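Local coordinates for leucyl-tRNA synthetase (Giardia intestinalis, PDB 3PZ6), which probably attaches leucine to tRNA(Leu) at the cost of ATP and, through the CP1 editing domain that forms this fragment, hydrolyses wrongly charged tRNA, at residues 16-21 and 78-83; 61-66 and 153-158. The protein carries 2 engineered substitutions. All blocks are in the same frame, centred on the assembly; numbering follows the deposited sequence.

Contact 1 of 2, residues 16-21 and 78-83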
loop_
_atom_site.group_PDB
_atom_site.type_symbol
_atom_site.label_atom_id
_atom_site.label_comp_id
_atom_site.label_asym_id
_atom_site.label_seq_id
_atom_site.Cartn_x
_atom_site.Cartn_y
_atom_site.Cartn_z
ATOM N N LEU A 16 -1.438 -0.285 6.288
ATOM C CA LEU A 16 -0.183 -0.897 5.896
ATOM C C LEU A 16 0.803 -0.767 7.049
ATOM O O LEU A 16 1.305 0.323 7.332
ATOM C CB LEU A 16 0.358 -0.242 4.626
ATOM C CG LEU A 16 -0.543 -0.206 3.393
ATOM C CD1 LEU A 16 0.078 0.693 2.331
ATOM C CD2 LEU A 16 -0.792 -1.604 2.836
ATOM N N GLU A 17 1.069 -1.881 7.724
ATOM C CA GLU A 17 1.892 -1.855 8.928
ATOM C C GLU A 17 3.368 -1.712 8.594
ATOM O O GLU A 17 3.948 -2.562 7.913
ATOM C CB GLU A 17 1.661 -3.103 9.787
ATOM C CG GLU A 17 2.187 -2.966 11.217
ATOM C CD GLU A 17 2.135 -4.264 12.020
ATOM O OE1 GLU A 17 3.044 -4.474 12.856
ATOM O OE2 GLU A 17 1.194 -5.069 11.828
ATOM N N LEU A 18 3.967 -0.632 9.077
ATOM C CA LEU A 18 5.402 -0.459 8.977
ATOM C C LEU A 18 6.059 -1.501 9.867
ATOM O O LEU A 18 5.914 -1.470 11.086
ATOM C CB LEU A 18 5.808 0.954 9.390
ATOM C CG LEU A 18 7.266 1.360 9.155
ATOM C CD1 LEU A 18 7.598 1.410 7.671
ATOM C CD2 LEU A 18 7.529 2.706 9.796
ATOM N N ILE A 19 6.756 -2.435 9.234
ATOM C CA ILE A 19 7.373 -3.565 9.917
ATOM C C ILE A 19 8.402 -3.108 10.945
ATOM O O ILE A 19 9.274 -2.300 10.648
ATOM C CB ILE A 19 8.009 -4.545 8.907
ATOM C CG1 ILE A 19 6.928 -5.091 7.968
ATOM C CG2 ILE A 19 8.734 -5.677 9.624
ATOM C CD1 ILE A 19 7.457 -5.900 6.814
ATOM N N ASN A 20 8.274 -3.620 12.161
ATOM C CA ASN A 20 9.236 -3.343 13.211
ATOM C C ASN A 20 10.223 -4.496 13.297
ATOM O O ASN A 20 9.896 -5.580 13.791
ATOM C CB ASN A 20 8.527 -3.114 14.548
ATOM C CG ASN A 20 9.365 -2.318 15.533
ATOM O OD1 ASN A 20 10.572 -2.520 15.657
ATOM N ND2 ASN A 20 8.714 -1.409 16.252
ATOM N N TYR A 21 11.432 -4.253 12.799
ATOM C CA TYR A 21 12.460 -5.281 12.743
ATOM C C TYR A 21 13.119 -5.526 14.095
ATOM O O TYR A 21 13.752 -6.563 14.297
ATOM C CB TYR A 21 13.490 -4.948 11.666
ATOM C CG TYR A 21 12.928 -5.080 10.266
ATOM C CD1 TYR A 21 12.918 -6.313 9.618
ATOM C CD2 TYR A 21 12.388 -3.981 9.600
ATOM C CE1 TYR A 21 12.398 -6.450 8.343
ATOM C CE2 TYR A 21 11.864 -4.108 8.320
ATOM C CZ TYR A 21 11.876 -5.348 7.700
ATOM O OH TYR A 21 11.364 -5.499 6.438
ATOM N N ALA A 78 4.368 1.208 20.072
ATOM C CA ALA A 78 3.064 1.245 19.429
ATOM C C ALA A 78 3.146 0.666 18.019
ATOM O O ALA A 78 4.222 0.612 17.422
ATOM C CB ALA A 78 2.544 2.675 19.392
ATOM N N LYS A 79 2.006 0.226 17.497
ATOM C CA LYS A 79 1.941 -0.267 16.130
ATOM C C LYS A 79 1.765 0.908 15.170
ATOM O O LYS A 79 0.917 1.779 15.393
ATOM C CB LYS A 79 0.819 -1.292 15.978
ATOM C CG LYS A 79 1.175 -2.685 16.488
ATOM C CD LYS A 79 -0.021 -3.629 16.391
ATOM C CE LYS A 79 0.374 -5.075 16.651
ATOM N NZ LYS A 79 1.279 -5.609 15.593
ATOM N N VAL A 80 2.581 0.930 14.114
ATOM C CA VAL A 80 2.633 2.059 13.181
ATOM C C VAL A 80 2.158 1.628 11.791
ATOM O O VAL A 80 2.640 0.637 11.245
ATOM C CB VAL A 80 4.064 2.682 13.117
ATOM C CG1 VAL A 80 4.093 3.917 12.242
ATOM C CG2 VAL A 80 4.562 3.029 14.509
ATOM N N TYR A 81 1.213 2.378 11.230
ATOM C CA TYR A 81 0.600 2.028 9.950
ATOM C C TYR A 81 0.596 3.187 8.964
ATOM O O TYR A 81 0.168 4.294 9.298
ATOM C CB TYR A 81 -0.855 1.584 10.146
ATOM C CG TYR A 81 -1.067 0.443 11.113
ATOM C CD1 TYR A 81 -1.100 -0.878 10.668
ATOM C CD2 TYR A 81 -1.263 0.685 12.471
ATOM C CE1 TYR A 81 -1.307 -1.928 11.549
ATOM C CE2 TYR A 81 -1.468 -0.355 13.364
ATOM C CZ TYR A 81 -1.491 -1.661 12.900
ATOM O OH TYR A 81 -1.699 -2.695 13.792
ATOM N N LEU A 82 1.057 2.927 7.743
ATOM C CA LEU A 82 0.755 3.810 6.622
ATOM C C LEU A 82 -0.697 3.562 6.235
ATOM O O LEU A 82 -1.109 2.412 6.100
ATOM C CB LEU A 82 1.680 3.533 5.438
ATOM C CG LEU A 82 3.004 4.298 5.389
ATOM C CD1 LEU A 82 3.958 3.857 6.488
ATOM C CD2 LEU A 82 3.645 4.116 4.030
ATOM N N LEU A 83 -1.477 4.629 6.092
ATOM C CA LEU A 83 -2.875 4.480 5.697
ATOM C C LEU A 83 -3.061 4.871 4.239
ATOM O O LEU A 83 -2.738 5.987 3.842
ATOM C CB LEU A 83 -3.817 5.273 6.613
ATOM C CG LEU A 83 -5.292 4.853 6.599
ATOM C CD1 LEU A 83 -5.526 3.692 7.558
ATOM C CD2 LEU A 83 -6.220 6.015 6.941
#
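Leu16 and Leu82 face each other as an antiparallel hydrogen-bonded pair, Leu16 N donating to Leu82 O (2.7 Å) and Leu82 N to Leu16 O (2.6 Å), while the short strand segments 16-18 and 79-83 run at 134° to one another. A third backbone bond, from Leu18 N to Val80 O (2.8 Å), lies beyond the non-hydrogen-bonded pair Glu17 and Tyr81, whose CA atoms are 4.2 Å apart. On the face carrying Glu17 and Tyr81, the aliphatic part of Glu17 crosses the CD1-CE1 side of the Tyr81 ring at a slant, its CB 3.6 Å from Tyr81 CE1, and the carboxylate plane is turned 63° from that of the ring. Glu17 extends with CG anti to the backbone N (chi1 -164°), which carries its carboxylate past the ring toward Lys79. There the lysine chain bends at its last torsion and brings NZ to 3.4 Å from Glu17 OE1, a weak, long salt bridge; Lys15 adds a cation-pi contact to Tyr81. This pairing belongs to the mixed sheet of the CP1 domain, the editing insertion of the synthetase: strand 10-18 runs antiparallel to strand 79-86, and the chain between them passes through helix 61-71. The face carrying Leu16, Leu18, Val80 and Leu82 is apolar and buried. Leu16 CB meets Leu82 CB at 4.1 Å, and Leu18 CD2 comes loosely against Val80 CG1. Helix 61-71 packs on Leu18 through Ile66, whereas Val80 and Leu82 both rest on Ile118 of the parallel strand 115-120.

Contact 2 of 2, residues 61-66 and 153-158; sequences PKNKAI and LLATVR
With CG set opposite the carbonyl carbon (chi1 -63°), Asn63 turns its amide off helix 61-71 onto the backbone of Thr156, and three successive bends beyond CG fold Lys62 back toward Leu153. The Asn63 amide then reads both polar backbone atoms of one residue. Thr156 N donates to Asn63 OD1 (3.1 Å) in the carbonyl plane, on a lone pair, and Asn63 ND2 donates to Thr156 O (2.9 Å), which lies only 13° out of the amide plane. This two-point grip fixes the rotation of the amide. A further contact from Asn63 ND2 to Thr156 OG1 is weak; the threonine hydroxyl has its stronger partner in Tyr21 OH, and Asn63 ND2 also bonds to Ile19 O. Ala155 lies next to the amide. Lys62 NZ reaches Leu153 O at 2.8 Å, the donor tilted out of the carbonyl plane, and also bonds to Ser150 O, so its charge probably suits the C-terminal end of helix 149-152. The first turn of helix 61-71 is thereby fastened to the turn leading into strand 156-158, which lies in the sheet between strands 10-18 and 167-171.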
loop_
_atom_site.group_PDB
_atom_site.type_symbol
_atom_site.label_atom_id
_atom_site.label_comp_id
_atom_site.label_asym_id
_atom_site.label_seq_id
_atom_site.Cartn_x
_atom_site.Cartn_y
_atom_site.Cartn_z
ATOM N N PRO A 61 16.573 -0.162 6.890
ATOM C CA PRO A 61 17.081 1.023 7.579
ATOM C C PRO A 61 16.139 2.224 7.560
ATOM O O PRO A 61 16.233 3.084 8.435
ATOM C CB PRO A 61 18.358 1.351 6.809
ATOM C CG PRO A 61 18.129 0.785 5.448
ATOM C CD PRO A 61 17.357 -0.467 5.679
ATOM N N LYS A 62 15.255 2.299 6.572
ATOM C CA LYS A 62 14.268 3.372 6.531
ATOM C C LYS A 62 13.226 3.186 7.632
ATOM O O LYS A 62 12.769 4.159 8.227
ATOM C CB LYS A 62 13.589 3.464 5.160
ATOM C CG LYS A 62 14.537 3.578 3.975
ATOM C CD LYS A 62 15.481 4.767 4.092
ATOM C CE LYS A 62 14.779 6.096 3.870
ATOM N NZ LYS A 62 14.372 6.242 2.451
ATOM N N ASN A 63 12.862 1.931 7.895
ATOM C CA ASN A 63 11.937 1.592 8.975
ATOM C C ASN A 63 12.512 1.965 10.340
ATOM O O ASN A 63 11.825 2.581 11.157
ATOM C CB ASN A 63 11.570 0.102 8.944
ATOM C CG ASN A 63 10.825 -0.302 7.678
ATOM O OD1 ASN A 63 11.155 0.138 6.578
ATOM N ND2 ASN A 63 9.828 -1.161 7.831
ATOM N N LYS A 64 13.777 1.605 10.562
ATOM C CA LYS A 64 14.483 1.915 11.802
ATOM C C LYS A 64 14.546 3.422 12.075
ATOM O O LYS A 64 14.295 3.863 13.198
ATOM C CB LYS A 64 15.890 1.304 11.793
ATOM N N ALA A 65 14.860 4.205 11.045
ATOM C CA ALA A 65 14.964 5.658 11.193
ATOM C C ALA A 65 13.632 6.307 11.559
ATOM O O ALA A 65 13.603 7.250 12.352
ATOM C CB ALA A 65 15.545 6.294 9.937
ATOM N N ILE A 66 12.539 5.801 10.985
ATOM C CA ILE A 66 11.202 6.268 11.346
ATOM C C ILE A 66 10.915 5.962 12.819
ATOM O O ILE A 66 10.429 6.825 13.546
ATOM C CB ILE A 66 10.104 5.671 10.433
ATOM C CG1 ILE A 66 10.269 6.177 8.994
ATOM C CG2 ILE A 66 8.717 6.029 10.952
ATOM C CD1 ILE A 66 9.534 5.351 7.937
ATOM N N LEU A 153 10.123 6.448 1.713
ATOM C CA LEU A 153 10.520 5.776 0.483
ATOM C C LEU A 153 11.388 4.551 0.775
ATOM O O LEU A 153 12.242 4.578 1.661
ATOM C CB LEU A 153 11.233 6.760 -0.447
ATOM C CG LEU A 153 10.908 6.677 -1.939
ATOM C CD1 LEU A 153 9.432 6.993 -2.215
ATOM C CD2 LEU A 153 11.810 7.612 -2.744
ATOM N N LEU A 154 11.130 3.471 0.043
ATOM C CA LEU A 154 11.842 2.194 0.199
ATOM C C LEU A 154 11.760 1.577 1.615
ATOM O O LEU A 154 12.640 0.824 2.022
ATOM C CB LEU A 154 13.293 2.305 -0.292
ATOM C CG LEU A 154 13.514 3.054 -1.609
ATOM C CD1 LEU A 154 14.993 3.182 -1.897
ATOM C CD2 LEU A 154 12.781 2.398 -2.785
ATOM N N ALA A 155 10.696 1.900 2.346
ATOM C CA ALA A 155 10.371 1.204 3.584
ATOM C C ALA A 155 9.602 -0.069 3.252
ATOM O O ALA A 155 9.135 -0.240 2.121
ATOM C CB ALA A 155 9.542 2.090 4.488
ATOM N N THR A 156 9.479 -0.967 4.227
ATOM C CA THR A 156 8.721 -2.195 4.025
ATOM C C THR A 156 7.509 -2.234 4.931
ATOM O O THR A 156 7.586 -1.875 6.107
ATOM C CB THR A 156 9.548 -3.473 4.272
ATOM O OG1 THR A 156 10.009 -3.477 5.618
ATOM C CG2 THR A 156 10.726 -3.546 3.360
ATOM N N VAL A 157 6.391 -2.670 4.370
ATOM C CA VAL A 157 5.167 -2.791 5.132
ATOM C C VAL A 157 4.579 -4.196 5.019
ATOM O O VAL A 157 4.904 -4.950 4.095
ATOM C CB VAL A 157 4.115 -1.677 4.770
ATOM C CG1 VAL A 157 4.615 -0.286 5.219
ATOM C CG2 VAL A 157 3.748 -1.684 3.279
ATOM N N ARG A 158 3.740 -4.548 5.989
ATOM C CA ARG A 158 2.977 -5.785 5.949
ATOM C C ARG A 158 1.648 -5.385 5.338
ATOM O O ARG A 158 0.923 -4.575 5.914
ATOM C CB ARG A 158 2.780 -6.331 7.363
ATOM C CG ARG A 158 2.608 -7.856 7.464
ATOM C CD ARG A 158 3.874 -8.559 8.016
ATOM N NE ARG A 158 4.184 -8.131 9.387
ATOM C CZ ARG A 158 5.349 -8.318 10.013
ATOM N NH1 ARG A 158 6.358 -8.946 9.410
ATOM N NH2 ARG A 158 5.502 -7.865 11.254
#

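How the contacts relate
Strand 10-18 is the common element: it pairs with strand 79-86 in contact 1 and with strand 156-158, which carries part of contact 2. The two centres lie about 9 Å apart, and the segments alternate along the chain, helix 61-71 coming shortly before strand 79-86. Glu17 O accepts a probable hydrogen bond from Arg158 N (2.8 Å), extending the sheet from one contact into the other. Past the strand end the contacts join at two more points, Tyr21 OH to Thr156 OG1 (2.6 Å) and Leu18 CD1 against Asn63 ND2 (3.4 Å). Contacts 1 and 2 illustrate how strand 10-18 can pair on both edges while helix 61-71 packs against its end.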